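Long-range contacts in surface glycoprotein (Trypanosoma brucei, PDB 5KLH), which is a transmembrane surface antigen of the insect-stage parasite and a putative sensor, whose bilobed ectodomain is described here: residues I53-T58 with Q201-G206; V153-L158 with Q188-V193; K157-A162 with Y176-Y181; Y181-L186 with L212-M217. One frame throughout, in Å; residues are numbered along the deposited sequence.

Contact 1 (I53-T58 with Q201-G206); sequences IPSVYT and QLYSEG
Thr58 and Leu202 form the antiparallel hydrogen-bonded pair that joins strand 51-63 to strand 197-204 in the large mixed beta sheet of the ectodomain. Leu202 N reaches Thr58 O at 2.8 Å on a nearly straight line, and Thr58 N returns a bond to Leu202 O. On their face of the sheet Thr58 CG2 lies beside Leu202 CB, methyl against methylene, both residues buried. On the other face Tyr57 carries the contact. The backbone puts Tyr57 CB over the centre of the Tyr203 ring, 3.7 Å from the centroid, as a CH-pi contact, and chi1 (57°, CG between the backbone N and the carbonyl carbon) swings the Tyr57 ring alongside Tyr203 and against Gln201. The amide of Gln201 covers one face of the Tyr57 ring, the two planes only 14° apart and Tyr57 CE2 3.7 Å from Gln201 CD. That amide is positioned in turn by Tyr203 OH, which donates to Gln201 OE1. Ser55, hydrogen-bonded through OG to Asp207 and Gln43, lies at the edge of the Tyr203 ring, and Phe209 stacks on the same ring. Where the strands splay apart, a water takes over from direct pairing, donating to Val56 O at 2.6 Å and accepting from Ser204 N at 2.9 Å.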
loop_
_atom_site.group_PDB
_atom_site.type_symbol
_atom_site.label_atom_id
_atom_site.label_comp_id
_atom_site.label_asym_id
_atom_site.label_seq_id
_atom_site.Cartn_x
_atom_site.Cartn_y
_atom_site.Cartn_z
ATOM N N ILE A 53 -9.678 -18.139 -1.818
ATOM C CA ILE A 53 -8.653 -18.135 -0.772
ATOM C C ILE A 53 -9.127 -17.291 0.403
ATOM O O ILE A 53 -9.514 -16.147 0.195
ATOM C CB ILE A 53 -7.324 -17.545 -1.293
ATOM C CG1 ILE A 53 -6.901 -18.192 -2.621
ATOM C CG2 ILE A 53 -6.230 -17.635 -0.232
ATOM C CD1 ILE A 53 -6.559 -19.641 -2.513
ATOM N N PRO A 54 -9.120 -17.848 1.622
ATOM C CA PRO A 54 -9.605 -17.081 2.779
ATOM C C PRO A 54 -8.684 -15.930 3.156
ATOM O O PRO A 54 -7.469 -15.995 2.972
ATOM C CB PRO A 54 -9.643 -18.116 3.907
ATOM C CG PRO A 54 -8.636 -19.120 3.521
ATOM C CD PRO A 54 -8.645 -19.184 2.011
ATOM N N SER A 55 -9.287 -14.882 3.707
ATOM C CA SER A 55 -8.558 -13.707 4.168
ATOM C C SER A 55 -9.405 -13.148 5.290
ATOM O O SER A 55 -10.633 -13.140 5.186
ATOM C CB SER A 55 -8.361 -12.691 3.034
ATOM O OG SER A 55 -7.879 -11.436 3.511
ATOM N N VAL A 56 -8.766 -12.708 6.368
ATOM C CA VAL A 56 -9.506 -12.277 7.539
ATOM C C VAL A 56 -8.903 -10.984 8.067
ATOM O O VAL A 56 -7.688 -10.892 8.241
ATOM C CB VAL A 56 -9.485 -13.344 8.657
ATOM C CG1 VAL A 56 -10.248 -12.836 9.869
ATOM C CG2 VAL A 56 -10.093 -14.643 8.165
ATOM N N TYR A 57 -9.737 -9.974 8.288
ATOM C CA TYR A 57 -9.255 -8.722 8.859
ATOM C C TYR A 57 -10.289 -8.194 9.847
ATOM O O TYR A 57 -11.425 -8.655 9.872
ATOM C CB TYR A 57 -8.969 -7.696 7.754
ATOM C CG TYR A 57 -10.146 -7.388 6.856
ATOM C CD1 TYR A 57 -10.393 -8.151 5.724
ATOM C CD2 TYR A 57 -10.990 -6.317 7.126
ATOM C CE1 TYR A 57 -11.471 -7.873 4.898
ATOM C CE2 TYR A 57 -12.060 -6.031 6.305
ATOM C CZ TYR A 57 -12.292 -6.815 5.194
ATOM O OH TYR A 57 -13.354 -6.529 4.376
ATOM N N THR A 58 -9.905 -7.244 10.679
ATOM C CA THR A 58 -10.902 -6.559 11.486
ATOM C C THR A 58 -10.953 -5.093 11.047
ATOM O O THR A 58 -9.933 -4.526 10.627
ATOM C CB THR A 58 -10.615 -6.717 12.985
ATOM O OG1 THR A 58 -11.749 -6.286 13.735
ATOM C CG2 THR A 58 -9.391 -5.906 13.414
ATOM N N GLN A 201 -8.691 -1.106 8.037
ATOM C CA GLN A 201 -8.628 -2.564 8.047
ATOM C C GLN A 201 -7.313 -3.055 8.634
ATOM O O GLN A 201 -6.228 -2.650 8.189
ATOM C CB GLN A 201 -8.804 -3.126 6.620
ATOM C CG GLN A 201 -10.117 -2.698 5.961
ATOM C CD GLN A 201 -10.301 -3.247 4.554
ATOM O OE1 GLN A 201 -9.497 -4.040 4.070
ATOM N NE2 GLN A 201 -11.378 -2.823 3.891
ATOM N N LEU A 202 -7.402 -3.939 9.625
ATOM C CA LEU A 202 -6.200 -4.500 10.243
ATOM C C LEU A 202 -6.057 -5.970 9.850
ATOM O O LEU A 202 -6.946 -6.786 10.120
ATOM C CB LEU A 202 -6.243 -4.340 11.773
ATOM C CG LEU A 202 -5.106 -4.993 12.563
ATOM C CD1 LEU A 202 -3.799 -4.247 12.347
ATOM C CD2 LEU A 202 -5.429 -5.092 14.051
ATOM N N TYR A 203 -4.954 -6.280 9.168
ATOM C CA TYR A 203 -4.592 -7.638 8.758
ATOM C C TYR A 203 -3.508 -8.212 9.638
ATOM O O TYR A 203 -2.748 -7.467 10.290
ATOM C CB TYR A 203 -4.082 -7.655 7.311
ATOM C CG TYR A 203 -5.156 -7.390 6.297
ATOM C CD1 TYR A 203 -5.536 -6.096 5.996
ATOM C CD2 TYR A 203 -5.798 -8.441 5.645
ATOM C CE1 TYR A 203 -6.550 -5.847 5.065
ATOM C CE2 TYR A 203 -6.799 -8.206 4.721
ATOM C CZ TYR A 203 -7.172 -6.904 4.439
ATOM O OH TYR A 203 -8.176 -6.651 3.518
ATOM N N SER A 204 -3.386 -9.535 9.623
ATOM C CA SER A 204 -2.192 -10.163 10.174
ATOM C C SER A 204 -1.168 -10.322 9.050
ATOM O O SER A 204 -1.543 -10.421 7.880
ATOM C CB SER A 204 -2.511 -11.514 10.832
ATOM O OG SER A 204 -2.891 -12.492 9.875
ATOM N N GLU A 205 0.115 -10.302 9.410
ATOM C CA GLU A 205 1.203 -10.422 8.445
ATOM C C GLU A 205 1.077 -11.614 7.518
ATOM O O GLU A 205 1.438 -11.527 6.349
ATOM C CB GLU A 205 2.565 -10.523 9.159
ATOM C CG GLU A 205 3.142 -9.227 9.606
ATOM C CD GLU A 205 4.590 -9.368 10.051
ATOM O OE1 GLU A 205 4.995 -10.475 10.500
ATOM O OE2 GLU A 205 5.310 -8.359 9.987
ATOM N N GLY A 206 0.622 -12.746 8.045
ATOM C CA GLY A 206 0.545 -13.942 7.224
ATOM C C GLY A 206 -0.724 -14.069 6.394
ATOM O O GLY A 206 -0.962 -15.121 5.789
HETATM O O HOH W 1 -5.179 -11.503 8.576
#

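Contact 2 (V153-L158 with Q188-V193); sequences VYLSKL and QGYEAV
The carbonyl of Gly189 is shared by two successive amides, Ser156 N at 2.8 Å and Lys157 N at 3.1 Å, in a classic beta bulge that shifts the register by one between segment 153-158 of strand 145-164 and strand 189-191. Gly189 N donates back to Lys157 O. Gly189 CA packs against Lys157 CB at 4.1 Å, and the lack of a side chain suits so close an approach of the two backbones. Before the bulge the pairing is regular: Tyr154 and Glu191 exchange two backbone bonds, and Leu155 stands opposite Tyr190. Val153 CG2 sits over one face of the Tyr190 ring, 4.0 Å from its centroid and offset toward the rim, and the Tyr154 backbone meets the edge of that ring. Ser156 CB packs on Glu191 CG at 3.5 Å, and the bend of Glu191 at chi2 (-72°) places its carboxylate for a water that donates to both Ser156 OG and Glu191 OE2. At the far end Leu158 CD1 rests against the amide of Gln188, 3.6 Å from its CD, while Gln188 OE1 accepts from Tyr159 N. Classic bulges are characteristic of antiparallel sheets, where they accentuate strand twist; here one joins a long strand to a short one.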
loop_
_atom_site.group_PDB
_atom_site.type_symbol
_atom_site.label_atom_id
_atom_site.label_comp_id
_atom_site.label_asym_id
_atom_site.label_seq_id
_atom_site.Cartn_x
_atom_site.Cartn_y
_atom_site.Cartn_z
ATOM N N VAL A 153 -4.389 13.440 -3.732
ATOM C CA VAL A 153 -5.159 12.287 -3.272
ATOM C C VAL A 153 -5.609 12.426 -1.822
ATOM O O VAL A 153 -4.984 13.145 -1.023
ATOM C CB VAL A 153 -4.352 10.993 -3.412
ATOM C CG1 VAL A 153 -3.932 10.825 -4.859
ATOM C CG2 VAL A 153 -3.109 11.038 -2.528
ATOM N N TYR A 154 -6.691 11.729 -1.484
ATOM C CA TYR A 154 -7.258 11.807 -0.144
ATOM C C TYR A 154 -7.494 10.419 0.422
ATOM O O TYR A 154 -8.097 9.562 -0.238
ATOM C CB TYR A 154 -8.555 12.600 -0.153
ATOM C CG TYR A 154 -8.376 14.010 -0.653
ATOM C CD1 TYR A 154 -8.398 14.293 -2.006
ATOM C CD2 TYR A 154 -8.154 15.060 0.236
ATOM C CE1 TYR A 154 -8.234 15.584 -2.468
ATOM C CE2 TYR A 154 -7.983 16.359 -0.226
ATOM C CZ TYR A 154 -8.012 16.608 -1.569
ATOM O OH TYR A 154 -7.839 17.902 -2.018
ATOM N N LEU A 155 -7.036 10.207 1.647
ATOM C CA LEU A 155 -7.172 8.916 2.308
ATOM C C LEU A 155 -8.623 8.459 2.424
ATOM O O LEU A 155 -9.483 9.207 2.907
ATOM C CB LEU A 155 -6.562 8.985 3.703
ATOM C CG LEU A 155 -6.533 7.671 4.475
ATOM C CD1 LEU A 155 -5.608 6.671 3.793
ATOM C CD2 LEU A 155 -6.061 7.967 5.882
ATOM N N SER A 156 -8.872 7.217 2.012
ATOM C CA SER A 156 -10.209 6.635 2.036
ATOM C C SER A 156 -10.213 5.296 2.763
ATOM O O SER A 156 -11.173 4.955 3.446
ATOM C CB SER A 156 -10.726 6.457 0.621
ATOM O OG SER A 156 -12.006 5.857 0.637
ATOM N N LYS A 157 -9.142 4.534 2.569
ATOM C CA LYS A 157 -9.012 3.210 3.167
ATOM C C LYS A 157 -7.599 3.094 3.720
ATOM O O LYS A 157 -6.636 3.231 2.976
ATOM C CB LYS A 157 -9.306 2.115 2.132
ATOM C CG LYS A 157 -9.503 0.735 2.731
ATOM C CD LYS A 157 -10.123 -0.246 1.728
ATOM C CE LYS A 157 -11.394 0.312 1.093
ATOM N NZ LYS A 157 -11.983 -0.625 0.088
ATOM N N LEU A 158 -7.484 2.854 5.026
ATOM C CA LEU A 158 -6.195 2.744 5.673
ATOM C C LEU A 158 -5.965 1.283 6.026
ATOM O O LEU A 158 -6.795 0.694 6.708
ATOM C CB LEU A 158 -6.159 3.622 6.924
ATOM C CG LEU A 158 -4.869 3.558 7.744
ATOM C CD1 LEU A 158 -3.766 4.275 7.017
ATOM C CD2 LEU A 158 -5.093 4.166 9.116
ATOM N N GLN A 188 -1.737 3.249 0.486
ATOM C CA GLN A 188 -3.082 3.170 1.047
ATOM C C GLN A 188 -4.154 3.346 -0.016
ATOM O O GLN A 188 -3.852 3.496 -1.196
ATOM C CB GLN A 188 -3.252 4.220 2.150
ATOM C CG GLN A 188 -2.178 4.150 3.221
ATOM C CD GLN A 188 -2.269 2.870 4.013
ATOM O OE1 GLN A 188 -3.283 2.189 3.959
ATOM N NE2 GLN A 188 -1.203 2.525 4.750
ATOM N N GLY A 189 -5.407 3.325 0.410
ATOM C CA GLY A 189 -6.514 3.497 -0.512
ATOM C C GLY A 189 -6.857 4.960 -0.573
ATOM O O GLY A 189 -7.196 5.559 0.454
ATOM N N TYR A 190 -6.772 5.536 -1.772
ATOM C CA TYR A 190 -6.984 6.974 -1.955
ATOM C C TYR A 190 -8.097 7.286 -2.923
ATOM O O TYR A 190 -8.422 6.470 -3.802
ATOM C CB TYR A 190 -5.703 7.647 -2.446
ATOM C CG TYR A 190 -4.615 7.678 -1.405
ATOM C CD1 TYR A 190 -4.697 8.545 -0.332
ATOM C CD2 TYR A 190 -3.512 6.844 -1.498
ATOM C CE1 TYR A 190 -3.696 8.580 0.642
ATOM C CE2 TYR A 190 -2.509 6.873 -0.533
ATOM C CZ TYR A 190 -2.620 7.743 0.534
ATOM O OH TYR A 190 -1.653 7.790 1.513
ATOM N N GLU A 191 -8.678 8.476 -2.759
ATOM C CA GLU A 191 -9.680 8.982 -3.693
ATOM C C GLU A 191 -9.317 10.390 -4.159
ATOM O O GLU A 191 -8.396 11.024 -3.632
ATOM C CB GLU A 191 -11.085 8.988 -3.058
ATOM C CG GLU A 191 -11.560 7.656 -2.548
ATOM C CD GLU A 191 -11.910 6.696 -3.668
ATOM O OE1 GLU A 191 -12.016 7.143 -4.832
ATOM O OE2 GLU A 191 -12.065 5.493 -3.379
ATOM N N ALA A 192 -10.056 10.885 -5.143
ATOM C CA ALA A 192 -9.703 12.146 -5.779
ATOM C C ALA A 192 -10.240 13.385 -5.058
ATOM O O ALA A 192 -9.874 14.513 -5.403
ATOM C CB ALA A 192 -10.192 12.143 -7.205
ATOM N N VAL A 193 -11.122 13.185 -4.083
ATOM C CA VAL A 193 -11.734 14.307 -3.376
ATOM C C VAL A 193 -11.743 14.024 -1.885
ATOM O O VAL A 193 -11.597 12.873 -1.473
ATOM C CB VAL A 193 -13.180 14.578 -3.852
ATOM C CG1 VAL A 193 -13.248 14.765 -5.359
ATOM C CG2 VAL A 193 -14.064 13.459 -3.416
HETATM O O HOH W 2 -11.515 4.083 -1.422
#

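Contact 3 (K157-A162 with Y176-Y181); sequences KLYLVA and YQSALY
Leu180 lies across one face of the Tyr159 ring, its CG 3.7 Å from the ring centroid and only 12° off the normal, a CH-pi contact made by a branch point broad enough to blanket the face. Both side chains place CG anti to the carbonyl carbon (chi1 -71° for Leu180, -58° for Tyr159), and from there Leu180 CD1 reaches Tyr159 CE1 at 3.4 Å. At the root of the tyrosine, Ala179 CB meets Tyr159 CB at 3.9 Å, a methyl small enough to let the loop come close to the strand. Val161 CG2 packs on the Ser178-Ala179 peptide, near the same methyl, and touches Tyr176 CB, 3.9 Å away. Ser178 OG shapes the loop by accepting from Leu180 N at 3.0 Å, an ST turn, and is also bonded to Ser187 O. The backbones meet through Ser178 CA and Tyr159 O at 3.5 Å, and a water accepts from Val161 N and can probably donate to Tyr176 O. Ala179 N is buried without a partner in the model. The 176-181 loop thus lies over strand 145-164, with Ile210 of helix 208-215 against Val161, Tyr176 and Ala179, Phe209 against Leu180, and Tyr203 of strand 197-204 against Ala179.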
loop_
_atom_site.group_PDB
_atom_site.type_symbol
_atom_site.label_atom_id
_atom_site.label_comp_id
_atom_site.label_asym_id
_atom_site.label_seq_id
_atom_site.Cartn_x
_atom_site.Cartn_y
_atom_site.Cartn_z
ATOM N N LYS A 157 -9.142 4.534 2.569
ATOM C CA LYS A 157 -9.012 3.210 3.167
ATOM C C LYS A 157 -7.599 3.094 3.720
ATOM O O LYS A 157 -6.636 3.231 2.976
ATOM C CB LYS A 157 -9.306 2.115 2.132
ATOM C CG LYS A 157 -9.503 0.735 2.731
ATOM C CD LYS A 157 -10.123 -0.246 1.728
ATOM C CE LYS A 157 -11.394 0.312 1.093
ATOM N NZ LYS A 157 -11.983 -0.625 0.088
ATOM N N LEU A 158 -7.484 2.854 5.026
ATOM C CA LEU A 158 -6.195 2.744 5.673
ATOM C C LEU A 158 -5.965 1.283 6.026
ATOM O O LEU A 158 -6.795 0.694 6.708
ATOM C CB LEU A 158 -6.159 3.622 6.924
ATOM C CG LEU A 158 -4.869 3.558 7.744
ATOM C CD1 LEU A 158 -3.766 4.275 7.017
ATOM C CD2 LEU A 158 -5.093 4.166 9.116
ATOM N N TYR A 159 -4.883 0.696 5.520
ATOM C CA TYR A 159 -4.554 -0.711 5.784
ATOM C C TYR A 159 -3.449 -0.831 6.809
ATOM O O TYR A 159 -2.364 -0.282 6.602
ATOM C CB TYR A 159 -4.100 -1.412 4.502
ATOM C CG TYR A 159 -5.088 -1.396 3.367
ATOM C CD1 TYR A 159 -5.266 -0.253 2.588
ATOM C CD2 TYR A 159 -5.805 -2.531 3.039
ATOM C CE1 TYR A 159 -6.159 -0.248 1.529
ATOM C CE2 TYR A 159 -6.695 -2.534 1.978
ATOM C CZ TYR A 159 -6.860 -1.387 1.230
ATOM O OH TYR A 159 -7.734 -1.384 0.170
ATOM N N LEU A 160 -3.693 -1.566 7.892
ATOM C CA LEU A 160 -2.700 -1.722 8.945
ATOM C C LEU A 160 -2.359 -3.191 9.087
ATOM O O LEU A 160 -3.176 -4.040 8.730
ATOM C CB LEU A 160 -3.221 -1.160 10.272
ATOM C CG LEU A 160 -3.682 0.296 10.231
ATOM C CD1 LEU A 160 -4.326 0.726 11.552
ATOM C CD2 LEU A 160 -2.497 1.188 9.930
ATOM N N VAL A 161 -1.160 -3.489 9.584
ATOM C CA VAL A 161 -0.726 -4.880 9.720
ATOM C C VAL A 161 -0.154 -5.174 11.099
ATOM O O VAL A 161 0.664 -4.411 11.635
ATOM C CB VAL A 161 0.324 -5.239 8.627
ATOM C CG1 VAL A 161 0.675 -6.714 8.657
ATOM C CG2 VAL A 161 -0.196 -4.882 7.245
ATOM N N ALA A 162 -0.609 -6.282 11.675
ATOM C CA ALA A 162 -0.049 -6.779 12.936
ATOM C C ALA A 162 0.742 -8.056 12.708
ATOM O O ALA A 162 0.369 -8.886 11.883
ATOM C CB ALA A 162 -1.157 -7.031 13.958
ATOM N N TYR A 176 5.690 -4.486 7.501
ATOM C CA TYR A 176 4.582 -4.024 6.667
ATOM C C TYR A 176 3.898 -2.819 7.280
ATOM O O TYR A 176 3.253 -2.939 8.325
ATOM C CB TYR A 176 3.567 -5.153 6.461
ATOM C CG TYR A 176 4.104 -6.335 5.692
ATOM C CD1 TYR A 176 4.727 -7.397 6.349
ATOM C CD2 TYR A 176 4.001 -6.387 4.310
ATOM C CE1 TYR A 176 5.222 -8.470 5.633
ATOM C CE2 TYR A 176 4.499 -7.456 3.595
ATOM C CZ TYR A 176 5.096 -8.492 4.265
ATOM O OH TYR A 176 5.597 -9.557 3.564
ATOM N N GLN A 177 4.024 -1.658 6.635
ATOM C CA GLN A 177 3.369 -0.448 7.115
ATOM C C GLN A 177 2.019 -0.297 6.425
ATOM O O GLN A 177 1.245 0.598 6.741
ATOM C CB GLN A 177 4.242 0.788 6.876
ATOM C CG GLN A 177 5.456 0.920 7.825
ATOM C CD GLN A 177 6.778 0.590 7.149
ATOM O OE1 GLN A 177 6.805 0.026 6.058
ATOM N NE2 GLN A 177 7.883 0.952 7.791
ATOM N N SER A 178 1.774 -1.160 5.442
ATOM C CA SER A 178 0.460 -1.303 4.825
ATOM C C SER A 178 0.290 -2.738 4.362
ATOM O O SER A 178 1.288 -3.441 4.138
ATOM C CB SER A 178 0.298 -0.332 3.643
ATOM O OG SER A 178 -0.933 -0.573 2.957
ATOM N N ALA A 179 -0.963 -3.173 4.219
ATOM C CA ALA A 179 -1.227 -4.479 3.619
ATOM C C ALA A 179 -1.137 -4.425 2.108
ATOM O O ALA A 179 -1.028 -5.468 1.463
ATOM C CB ALA A 179 -2.604 -5.005 4.036
ATOM N N LEU A 180 -1.209 -3.220 1.530
ATOM C CA LEU A 180 -1.127 -3.073 0.077
ATOM C C LEU A 180 0.309 -2.930 -0.428
ATOM O O LEU A 180 1.094 -2.196 0.146
ATOM C CB LEU A 180 -1.922 -1.853 -0.394
ATOM C CG LEU A 180 -3.441 -1.823 -0.361
ATOM C CD1 LEU A 180 -3.884 -0.508 -0.978
ATOM C CD2 LEU A 180 -3.994 -2.982 -1.166
ATOM N N TYR A 181 0.642 -3.620 -1.514
ATOM C CA TYR A 181 1.915 -3.412 -2.198
ATOM C C TYR A 181 2.046 -1.926 -2.537
ATOM O O TYR A 181 1.072 -1.338 -2.997
ATOM C CB TYR A 181 1.948 -4.258 -3.465
ATOM C CG TYR A 181 3.270 -4.335 -4.176
ATOM C CD1 TYR A 181 4.189 -5.304 -3.837
ATOM C CD2 TYR A 181 3.570 -3.480 -5.218
ATOM C CE1 TYR A 181 5.389 -5.411 -4.504
ATOM C CE2 TYR A 181 4.768 -3.582 -5.899
ATOM C CZ TYR A 181 5.676 -4.545 -5.526
ATOM O OH TYR A 181 6.876 -4.661 -6.187
HETATM O O HOH W 3 1.033 -1.579 9.699
#

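Contact 4 (Y181-L186 with L212-M217); sequences YSFGHL and LERETM
A Schellman motif closes helix 208-215, and its C-prime residue, Met217, lies against the ring of Tyr181 in the 181-186 loop. Met217 N bonds Arg214 O, and the positive phi of Met217 (47°) then turns the chain back, bringing Gly218 N to Glu213 O. Met217 CA lies over the centre of the Tyr181 ring, 3.6 Å from the centroid, while Ser182 CB lies over the opposite face. Tyr181 extends its ring toward the helix end with CG anti to the backbone N (chi1 -171°), and the long, flexible methionine runs alongside it, Met217 CG 3.7 Å from Tyr181 OH. One turn back, Glu213 bends at chi2 (-71°) and accepts from Tyr181 N at OE1, 2.9 Å away, on the lone pair turned from its other oxygen. A water lies between Glu213 OE1 and Tyr181 O and can donate to them. Phe183 brings its rim to the helix: Arg214 N lies near the ring plane, 3.6 Å from Phe183 CZ, and Glu213 CB touches CE1. The Phe183 ring also meets Tyr176 edge-to-face. Arg214 turns away, its NE in a salt bridge with Glu215 OE2 and its NH groups bonded to Asn13 and Tyr176. The amide bond to OE1, with the water as likely support, probably favours ionised Glu213 and ties the loop's main chain to a helix end otherwise met by aromatic rings.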
loop_
_atom_site.group_PDB
_atom_site.type_symbol
_atom_site.label_atom_id
_atom_site.label_comp_id
_atom_site.label_asym_id
_atom_site.label_seq_id
_atom_site.Cartn_x
_atom_site.Cartn_y
_atom_site.Cartn_z
ATOM N N TYR A 181 0.642 -3.620 -1.514
ATOM C CA TYR A 181 1.915 -3.412 -2.198
ATOM C C TYR A 181 2.046 -1.926 -2.537
ATOM O O TYR A 181 1.072 -1.338 -2.997
ATOM C CB TYR A 181 1.948 -4.258 -3.465
ATOM C CG TYR A 181 3.270 -4.335 -4.176
ATOM C CD1 TYR A 181 4.189 -5.304 -3.837
ATOM C CD2 TYR A 181 3.570 -3.480 -5.218
ATOM C CE1 TYR A 181 5.389 -5.411 -4.504
ATOM C CE2 TYR A 181 4.768 -3.582 -5.899
ATOM C CZ TYR A 181 5.676 -4.545 -5.526
ATOM O OH TYR A 181 6.876 -4.661 -6.187
ATOM N N SER A 182 3.215 -1.308 -2.339
ATOM C CA SER A 182 4.454 -1.966 -1.910
ATOM C C SER A 182 4.741 -1.894 -0.407
ATOM O O SER A 182 5.907 -1.911 0.001
ATOM C CB SER A 182 5.635 -1.363 -2.680
ATOM O OG SER A 182 5.535 0.057 -2.706
ATOM N N PHE A 183 3.682 -1.813 0.400
ATOM C CA PHE A 183 3.752 -2.006 1.851
ATOM C C PHE A 183 4.375 -0.864 2.656
ATOM O O PHE A 183 4.620 -1.028 3.844
ATOM C CB PHE A 183 4.499 -3.310 2.178
ATOM C CG PHE A 183 4.022 -4.486 1.365
ATOM C CD1 PHE A 183 2.698 -4.879 1.420
ATOM C CD2 PHE A 183 4.884 -5.162 0.519
ATOM C CE1 PHE A 183 2.247 -5.939 0.667
ATOM C CE2 PHE A 183 4.443 -6.229 -0.240
ATOM C CZ PHE A 183 3.115 -6.613 -0.177
ATOM N N GLY A 184 4.580 0.287 2.026
ATOM C CA GLY A 184 5.017 1.481 2.733
ATOM C C GLY A 184 3.870 2.224 3.387
ATOM O O GLY A 184 2.694 1.904 3.154
ATOM N N HIS A 185 4.190 3.237 4.189
ATOM C CA HIS A 185 3.148 3.856 5.007
ATOM C C HIS A 185 2.124 4.615 4.168
ATOM O O HIS A 185 0.983 4.811 4.615
ATOM C CB HIS A 185 3.770 4.771 6.089
ATOM C CG HIS A 185 4.365 6.038 5.567
ATOM N ND1 HIS A 185 5.545 6.069 4.849
ATOM C CD2 HIS A 185 3.978 7.331 5.703
ATOM C CE1 HIS A 185 5.838 7.317 4.539
ATOM N NE2 HIS A 185 4.906 8.107 5.050
ATOM N N LEU A 186 2.507 5.021 2.963
ATOM C CA LEU A 186 1.557 5.701 2.085
ATOM C C LEU A 186 0.998 4.807 0.985
ATOM O O LEU A 186 0.428 5.299 0.010
ATOM C CB LEU A 186 2.199 6.935 1.459
ATOM C CG LEU A 186 2.586 8.035 2.448
ATOM C CD1 LEU A 186 3.005 9.298 1.707
ATOM C CD2 LEU A 186 1.447 8.316 3.393
ATOM N N LEU A 212 -0.591 -12.375 -1.510
ATOM C CA LEU A 212 -0.945 -12.151 -2.900
ATOM C C LEU A 212 -0.405 -10.810 -3.397
ATOM O O LEU A 212 0.147 -10.737 -4.500
ATOM C CB LEU A 212 -2.466 -12.228 -3.078
ATOM C CG LEU A 212 -3.000 -12.240 -4.503
ATOM C CD1 LEU A 212 -2.473 -13.477 -5.241
ATOM C CD2 LEU A 212 -4.521 -12.222 -4.496
ATOM N N GLU A 213 -0.543 -9.763 -2.580
ATOM C CA GLU A 213 -0.027 -8.445 -2.928
ATOM C C GLU A 213 1.459 -8.535 -3.208
ATOM O O GLU A 213 1.958 -7.960 -4.171
ATOM C CB GLU A 213 -0.271 -7.434 -1.793
ATOM C CG GLU A 213 -1.695 -6.933 -1.701
ATOM C CD GLU A 213 -2.076 -6.010 -2.850
ATOM O OE1 GLU A 213 -1.383 -4.998 -3.084
ATOM O OE2 GLU A 213 -3.082 -6.290 -3.540
ATOM N N ARG A 214 2.155 -9.265 -2.349
ATOM C CA ARG A 214 3.604 -9.396 -2.475
ATOM C C ARG A 214 3.995 -10.174 -3.715
ATOM O O ARG A 214 4.794 -9.703 -4.531
ATOM C CB ARG A 214 4.199 -10.086 -1.249
ATOM C CG ARG A 214 5.717 -10.207 -1.318
ATOM C CD ARG A 214 6.278 -10.948 -0.125
ATOM N NE ARG A 214 5.752 -12.309 -0.056
ATOM C CZ ARG A 214 5.001 -12.778 0.930
ATOM N NH1 ARG A 214 4.567 -14.031 0.878
ATOM N NH2 ARG A 214 4.687 -12.009 1.971
ATOM N N GLU A 215 3.426 -11.367 -3.851
ATOM C CA GLU A 215 3.889 -12.311 -4.869
ATOM C C GLU A 215 3.409 -11.953 -6.271
ATOM O O GLU A 215 3.939 -12.468 -7.259
ATOM C CB GLU A 215 3.451 -13.728 -4.512
ATOM C CG GLU A 215 4.043 -14.259 -3.233
ATOM C CD GLU A 215 5.558 -14.366 -3.293
ATOM O OE1 GLU A 215 6.085 -14.953 -4.263
ATOM O OE2 GLU A 215 6.227 -13.861 -2.369
ATOM N N THR A 216 2.424 -11.069 -6.361
ATOM C CA THR A 216 1.977 -10.561 -7.652
ATOM C C THR A 216 2.360 -9.107 -7.882
ATOM O O THR A 216 1.881 -8.484 -8.829
ATOM C CB THR A 216 0.457 -10.666 -7.810
ATOM O OG1 THR A 216 -0.182 -9.729 -6.930
ATOM C CG2 THR A 216 -0.019 -12.090 -7.504
ATOM N N MET A 217 3.201 -8.567 -7.002
ATOM C CA MET A 217 3.590 -7.159 -7.074
ATOM C C MET A 217 2.417 -6.197 -7.281
ATOM O O MET A 217 2.476 -5.300 -8.129
ATOM C CB MET A 217 4.630 -6.960 -8.187
ATOM C CG MET A 217 5.889 -7.737 -7.940
ATOM S SD MET A 217 7.208 -7.321 -9.091
ATOM C CE MET A 217 6.628 -8.154 -10.567
HETATM O O HOH W 4 -1.070 -2.394 -4.512
#

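Overall arrangement
Contact 1 is the buried one, while contacts 2 and 3 are partly buried and contact 4 lies at the surface. Strand 145-164 serves both contact 2 and contact 3, which share Lys157 and Leu158, and it runs parallel to strand 197-204 of contact 1, so these three draw on one sheet. Tyr181 is common to contacts 3 and 4, whose loop segments follow one another. The chemistry changes along the way: contacts 1 and 2 rest on strand pairing, short and water-bridged in contact 1, bulged in contact 2, contact 3 on apolar packing of loop on strand, and contact 4 on a carboxylate-to-amide bond and aromatic packing at a helix end.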